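Local coordinates for conjugal transfer protein (PDB 5I97) that probably contributes, through this VirB8-family part of an inner-membrane protein, to building the pKM101 type IV secretion channel for conjugal DNA transfer, at residues 106-111 and 124-129; 132-137 and 147-152. All blocks are in the same frame, centred on the assembly; numbering follows the deposited sequence.

Contact 1. Residues 106-111 and 124-129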
loop_
_atom_site.group_PDB
_atom_site.type_symbol
_atom_site.label_atom_id
_atom_site.label_comp_id
_atom_site.label_asym_id
_atom_site.label_seq_id
_atom_site.Cartn_x
_atom_site.Cartn_y
_atom_site.Cartn_z
ATOM N N ILE A 106 15.585 -2.960 -17.826
ATOM C CA ILE A 106 14.641 -2.386 -16.888
ATOM C C ILE A 106 15.285 -2.132 -15.524
ATOM O O ILE A 106 15.778 -3.051 -14.873
ATOM C CB ILE A 106 13.409 -3.292 -16.739
ATOM C CG1 ILE A 106 12.670 -3.354 -18.078
ATOM C CG2 ILE A 106 12.499 -2.799 -15.628
ATOM C CD1 ILE A 106 11.336 -4.048 -18.025
ATOM N N ARG A 107 15.261 -0.878 -15.091
ATOM C CA ARG A 107 15.771 -0.528 -13.777
ATOM C C ARG A 107 14.630 -0.391 -12.796
ATOM O O ARG A 107 13.680 0.358 -13.029
ATOM C CB ARG A 107 16.580 0.758 -13.854
ATOM C CG ARG A 107 17.873 0.564 -14.594
ATOM C CD ARG A 107 18.747 1.790 -14.551
ATOM N NE ARG A 107 20.083 1.497 -15.067
ATOM C CZ ARG A 107 20.380 1.319 -16.350
ATOM N NH1 ARG A 107 19.431 1.371 -17.275
ATOM N NH2 ARG A 107 21.632 1.064 -16.703
ATOM N N PHE A 108 14.736 -1.111 -11.685
ATOM C CA PHE A 108 13.637 -1.150 -10.748
ATOM C C PHE A 108 14.082 -1.217 -9.294
ATOM O O PHE A 108 15.214 -1.570 -8.971
ATOM C CB PHE A 108 12.715 -2.338 -11.091
ATOM C CG PHE A 108 13.346 -3.695 -10.909
ATOM C CD1 PHE A 108 14.234 -4.195 -11.843
ATOM C CD2 PHE A 108 12.995 -4.503 -9.840
ATOM C CE1 PHE A 108 14.798 -5.437 -11.681
ATOM C CE2 PHE A 108 13.546 -5.758 -9.694
ATOM C CZ PHE A 108 14.449 -6.220 -10.606
ATOM N N THR A 109 13.148 -0.883 -8.420
ATOM C CA THR A 109 13.402 -0.815 -7.002
ATOM C C THR A 109 12.452 -1.725 -6.254
ATOM O O THR A 109 11.255 -1.738 -6.522
ATOM C CB THR A 109 13.257 0.619 -6.486
ATOM O OG1 THR A 109 14.307 1.411 -7.042
ATOM C CG2 THR A 109 13.364 0.663 -4.963
ATOM N N THR A 110 13.001 -2.498 -5.330
ATOM C CA THR A 110 12.183 -3.329 -4.461
ATOM C C THR A 110 12.195 -2.786 -3.035
ATOM O O THR A 110 13.222 -2.331 -2.536
ATOM C CB THR A 110 12.652 -4.798 -4.464
ATOM O OG1 THR A 110 14.050 -4.862 -4.175
ATOM C CG2 THR A 110 12.405 -5.417 -5.824
ATOM N N VAL A 111 11.033 -2.822 -2.400
ATOM C CA VAL A 111 10.912 -2.479 -0.989
ATOM C C VAL A 111 10.347 -3.680 -0.247
ATOM O O VAL A 111 9.191 -4.050 -0.432
ATOM C CB VAL A 111 10.003 -1.258 -0.758
ATOM C CG1 VAL A 111 9.804 -1.022 0.735
ATOM C CG2 VAL A 111 10.589 -0.021 -1.415
ATOM N N GLN A 124 16.170 -1.480 -2.500
ATOM C CA GLN A 124 17.269 -2.070 -3.261
ATOM C C GLN A 124 17.035 -1.810 -4.749
ATOM O O GLN A 124 15.915 -1.954 -5.227
ATOM C CB GLN A 124 17.377 -3.571 -2.988
ATOM C CG GLN A 124 17.868 -3.918 -1.597
ATOM C CD GLN A 124 17.668 -5.378 -1.294
ATOM O OE1 GLN A 124 16.546 -5.893 -1.356
ATOM N NE2 GLN A 124 18.758 -6.072 -1.023
ATOM N N ARG A 125 18.071 -1.406 -5.475
ATOM C CA ARG A 125 17.895 -1.054 -6.886
ATOM C C ARG A 125 18.522 -2.108 -7.781
ATOM O O ARG A 125 19.611 -2.610 -7.492
ATOM C CB ARG A 125 18.482 0.324 -7.190
ATOM C CG ARG A 125 17.750 1.444 -6.443
ATOM C CD ARG A 125 18.223 2.875 -6.780
ATOM N NE ARG A 125 17.516 3.399 -7.954
ATOM C CZ ARG A 125 17.075 4.650 -8.077
ATOM N NH1 ARG A 125 17.283 5.532 -7.109
ATOM N NH2 ARG A 125 16.430 5.025 -9.174
ATOM N N TRP A 126 17.827 -2.464 -8.856
ATOM C CA TRP A 126 18.292 -3.546 -9.721
ATOM C C TRP A 126 18.236 -3.217 -11.208
ATOM O O TRP A 126 17.510 -2.324 -11.636
ATOM C CB TRP A 126 17.460 -4.801 -9.479
ATOM C CG TRP A 126 17.219 -5.131 -8.052
ATOM C CD1 TRP A 126 16.197 -4.684 -7.272
ATOM C CD2 TRP A 126 17.992 -6.008 -7.228
ATOM N NE1 TRP A 126 16.293 -5.211 -6.021
ATOM C CE2 TRP A 126 17.390 -6.038 -5.968
ATOM C CE3 TRP A 126 19.140 -6.779 -7.449
ATOM C CZ2 TRP A 126 17.893 -6.791 -4.911
ATOM C CZ3 TRP A 126 19.640 -7.532 -6.402
ATOM C CH2 TRP A 126 19.019 -7.531 -5.149
ATOM N N ILE A 127 18.977 -3.982 -11.999
ATOM C CA ILE A 127 18.885 -3.901 -13.452
ATOM C C ILE A 127 18.471 -5.259 -14.007
ATOM O O ILE A 127 19.117 -6.271 -13.738
ATOM C CB ILE A 127 20.213 -3.481 -14.092
ATOM C CG1 ILE A 127 20.763 -2.227 -13.415
ATOM C CG2 ILE A 127 20.033 -3.251 -15.579
ATOM C CD1 ILE A 127 22.140 -1.827 -13.889
ATOM N N ALA A 128 17.401 -5.277 -14.791
ATOM C CA ALA A 128 16.957 -6.495 -15.450
ATOM C C ALA A 128 17.221 -6.428 -16.953
ATOM O O ALA A 128 16.683 -5.565 -17.648
ATOM C CB ALA A 128 15.485 -6.728 -15.186
ATOM N N ILE A 129 18.088 -7.315 -17.436
ATOM C CA ILE A 129 18.335 -7.454 -18.871
ATOM C C ILE A 129 17.474 -8.577 -19.439
ATOM O O ILE A 129 17.638 -9.735 -19.081
ATOM C CB ILE A 129 19.812 -7.752 -19.178
ATOM C CG1 ILE A 129 20.728 -6.731 -18.496
ATOM C CG2 ILE A 129 20.042 -7.812 -20.682
ATOM C CD1 ILE A 129 20.513 -5.316 -18.948
#

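Contact 2. Residues 132-137 and 147-152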
loop_
_atom_site.group_PDB
_atom_site.type_symbol
_atom_site.label_atom_id
_atom_site.label_comp_id
_atom_site.label_asym_id
_atom_site.label_seq_id
_atom_site.Cartn_x
_atom_site.Cartn_y
_atom_site.Cartn_z
ATOM N N TYR A 132 12.932 -10.822 -25.213
ATOM C CA TYR A 132 11.511 -11.078 -25.372
ATOM C C TYR A 132 11.080 -11.221 -26.834
ATOM O O TYR A 132 11.835 -10.930 -27.760
ATOM C CB TYR A 132 10.699 -9.976 -24.700
ATOM C CG TYR A 132 10.785 -8.641 -25.385
ATOM C CD1 TYR A 132 11.843 -7.788 -25.142
ATOM C CD2 TYR A 132 9.808 -8.233 -26.283
ATOM C CE1 TYR A 132 11.928 -6.569 -25.771
ATOM C CE2 TYR A 132 9.883 -7.024 -26.911
ATOM C CZ TYR A 132 10.942 -6.194 -26.655
ATOM O OH TYR A 132 11.019 -4.969 -27.283
ATOM N N GLU A 133 9.909 -11.827 -27.007
ATOM C CA GLU A 133 9.313 -12.077 -28.314
ATOM C C GLU A 133 7.830 -12.383 -28.128
ATOM O O GLU A 133 7.394 -12.673 -27.014
ATOM C CB GLU A 133 10.013 -13.245 -29.011
ATOM C CG GLU A 133 9.923 -14.561 -28.257
ATOM C CD GLU A 133 10.562 -15.709 -29.011
ATOM O OE1 GLU A 133 11.463 -15.453 -29.837
ATOM O OE2 GLU A 133 10.164 -16.870 -28.779
ATOM N N TYR A 134 7.053 -12.334 -29.206
ATOM C CA TYR A 134 5.661 -12.741 -29.123
ATOM C C TYR A 134 5.480 -14.000 -29.961
ATOM O O TYR A 134 5.994 -14.088 -31.072
ATOM C CB TYR A 134 4.734 -11.623 -29.570
ATOM C CG TYR A 134 4.805 -10.361 -28.730
ATOM C CD1 TYR A 134 5.828 -9.441 -28.906
ATOM C CD2 TYR A 134 3.813 -10.060 -27.813
ATOM C CE1 TYR A 134 5.875 -8.277 -28.170
ATOM C CE2 TYR A 134 3.853 -8.896 -27.071
ATOM C CZ TYR A 134 4.885 -8.003 -27.261
ATOM O OH TYR A 134 4.940 -6.836 -26.531
ATOM N N LYS A 135 4.772 -14.981 -29.413
ATOM C CA LYS A 135 4.496 -16.223 -30.122
ATOM C C LYS A 135 3.035 -16.605 -30.089
ATOM O O LYS A 135 2.429 -16.681 -29.024
ATOM C CB LYS A 135 5.307 -17.375 -29.525
ATOM C CG LYS A 135 6.803 -17.296 -29.703
ATOM C CD LYS A 135 7.195 -17.588 -31.144
ATOM C CE LYS A 135 8.705 -17.643 -31.321
ATOM N NZ LYS A 135 9.101 -17.817 -32.749
ATOM N N SER A 136 2.459 -16.815 -31.262
ATOM C CA SER A 136 1.177 -17.488 -31.330
ATOM C C SER A 136 1.379 -18.967 -31.019
ATOM O O SER A 136 2.054 -19.684 -31.769
ATOM C CB SER A 136 0.547 -17.321 -32.708
ATOM O OG SER A 136 1.301 -18.023 -33.681
ATOM N N LEU A 137 0.816 -19.427 -29.911
ATOM C CA LEU A 137 0.862 -20.843 -29.607
ATOM C C LEU A 137 -0.531 -21.312 -29.255
ATOM O O LEU A 137 -1.429 -20.492 -29.053
ATOM C CB LEU A 137 1.821 -21.136 -28.457
ATOM C CG LEU A 137 3.290 -20.762 -28.645
ATOM C CD1 LEU A 137 3.948 -20.643 -27.299
ATOM C CD2 LEU A 137 4.023 -21.767 -29.532
ATOM N N ASN A 147 -2.280 -13.713 -21.052
ATOM C CA ASN A 147 -1.226 -13.452 -22.019
ATOM C C ASN A 147 -1.753 -13.551 -23.454
ATOM O O ASN A 147 -1.324 -14.414 -24.214
ATOM C CB ASN A 147 -0.090 -14.452 -21.807
ATOM C CG ASN A 147 1.175 -14.059 -22.513
ATOM O OD1 ASN A 147 1.405 -12.889 -22.782
ATOM N ND2 ASN A 147 1.995 -15.044 -22.844
ATOM N N PRO A 148 -2.655 -12.630 -23.841
ATOM C CA PRO A 148 -3.396 -12.716 -25.112
ATOM C C PRO A 148 -2.523 -12.647 -26.353
ATOM O O PRO A 148 -2.846 -13.277 -27.356
ATOM C CB PRO A 148 -4.323 -11.502 -25.068
ATOM C CG PRO A 148 -4.296 -11.017 -23.649
ATOM C CD PRO A 148 -2.955 -11.386 -23.116
ATOM N N LEU A 149 -1.428 -11.902 -26.285
ATOM C CA LEU A 149 -0.558 -11.722 -27.437
ATOM C C LEU A 149 0.577 -12.741 -27.431
ATOM O O LEU A 149 1.462 -12.709 -28.279
ATOM C CB LEU A 149 -0.010 -10.298 -27.461
ATOM C CG LEU A 149 -1.066 -9.194 -27.534
ATOM C CD1 LEU A 149 -0.418 -7.818 -27.507
ATOM C CD2 LEU A 149 -1.883 -9.357 -28.810
ATOM N N GLY A 150 0.553 -13.642 -26.458
ATOM C CA GLY A 150 1.570 -14.674 -26.371
ATOM C C GLY A 150 2.948 -14.104 -26.112
ATOM O O GLY A 150 3.945 -14.613 -26.614
ATOM N N PHE A 151 3.001 -13.031 -25.331
ATOM C CA PHE A 151 4.269 -12.444 -24.936
ATOM C C PHE A 151 5.089 -13.458 -24.160
ATOM O O PHE A 151 4.554 -14.210 -23.355
ATOM C CB PHE A 151 4.028 -11.191 -24.084
ATOM C CG PHE A 151 5.262 -10.645 -23.420
ATOM C CD1 PHE A 151 6.130 -9.817 -24.109
ATOM C CD2 PHE A 151 5.533 -10.931 -22.092
ATOM C CE1 PHE A 151 7.258 -9.302 -23.489
ATOM C CE2 PHE A 151 6.655 -10.421 -21.472
ATOM C CZ PHE A 151 7.521 -9.611 -22.169
ATOM N N ARG A 152 6.385 -13.498 -24.414
ATOM C CA ARG A 152 7.226 -14.344 -23.599
ATOM C C ARG A 152 8.644 -13.808 -23.508
ATOM O O ARG A 152 9.173 -13.222 -24.455
ATOM C CB ARG A 152 7.215 -15.795 -24.090
ATOM C CG ARG A 152 8.082 -16.127 -25.277
ATOM C CD ARG A 152 7.861 -17.597 -25.633
ATOM N NE ARG A 152 8.712 -18.073 -26.718
ATOM C CZ ARG A 152 8.737 -19.335 -27.139
ATOM N NH1 ARG A 152 7.975 -20.248 -26.549
ATOM N NH2 ARG A 152 9.539 -19.687 -28.134
#

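Contact 1. Residues 106-111 and 124-129
Phe108 and Trp126 face each other as a hydrogen-bonded antiparallel pair, and their rings make the tight part of this contact. Phe108 lays one face under Trp126 CB, which stands 3.8 Å from the ring centroid in a CH-pi contact, and stacks in an offset manner on the five-membered ring, the planes 28° apart. Its CG sits between the backbone N and carbonyl carbon (chi1 66°), which brings the ring across toward the partner strand, where CE1 also meets Ala128 CB at 3.8 Å. The small alanine leaves room for the ring. In the plane of the indole, Trp126 NE1 donates to Thr110 OG1 (2.9 Å, 163°). Six backbone hydrogen bonds, from Ile106–Ala128 to Thr110–Gln124, zip up this beta hairpin of the NTF2-like VirB8 fold. With an alanine here in place of Trp126, Thr110 OG1 would probably lose its indole donor, and the Phe108 face its stacking partner. Looser packing marks the face bearing Arg107, Thr109, Arg125 and Ile127: the extended Arg107 runs alongside Ile127, NH2 coming no nearer than 4.1 Å to CD1. There Thr109 OG1, hydrogen-bonded to Asn93, touches CG of the solvent-exposed Arg125 at 3.5 Å.

Contact 2. Residues 132-137 and 147-152
Glu133 and Arg152 exchange two backbone hydrogen bonds as an antiparallel hydrogen-bonded pair, Tyr134 and Phe151 follow as a non-hydrogen-bonded pair, and Lys135 N then reaches Gly150 O (2.9 Å) from above the carbonyl plane. Gly150 ends a type I turn begun at Asn147; its positive phi suits glycine, and a CB there would strike Lys135 O. Asn147 ND2 braces the turn by donating to Phe151 O at 2.7 Å. On the face of the sheet that bears them, the Glu133 and Arg152 side chains run side by side. A single carboxylate oxygen, Glu133 OE2, accepts from both Arg152 NE (2.8 Å) and NH2 (3.0 Å), OE2 meeting NE with its anti lone pair; this side-on double grip holds the guanidinium nearly coplanar with the carboxylate, the planes only 8° apart. Lys135 CG lies over one guanidinium face, 3.6 Å from Arg152 NE, so its aliphatic part does the touching while its NZ, a like charge, stays farther off. On the reverse face of the strands Phe151, with CG anti to its backbone N (chi1 170°), turns its edge to the face of Tyr134, planes at 64°, and its CE1 meets Tyr132 CB at 3.7 Å. This aromatic side packs against helix 27-42: Phe151 meets Trp33 and Leu34, and the hydroxyls of Tyr132 and Tyr134 both hydrogen-bond to Asp30, joining strands 124-134 and 151-160 to that helix.

Contacts 1 and 2 follow one another along the chain, the first closing before the second opens, and their centres lie about 24 Å apart on opposite sides of the chain's centre. Strand 124-134 belongs to both: its first half pairs with strand 103-114 in contact 1, and its far end pairs with strand 151-160 in contact 2. Together they tie three successive strands of the four-stranded antiparallel sheet, ordered 86-98, 103-114, 124-134, 151-160. Helix 27-42 touches side chains of both contacts, so the same helix packs on the sheet at both places. The two contacts thus help build the helix-backed, curved sheet of the NTF2-like VirB8 domain.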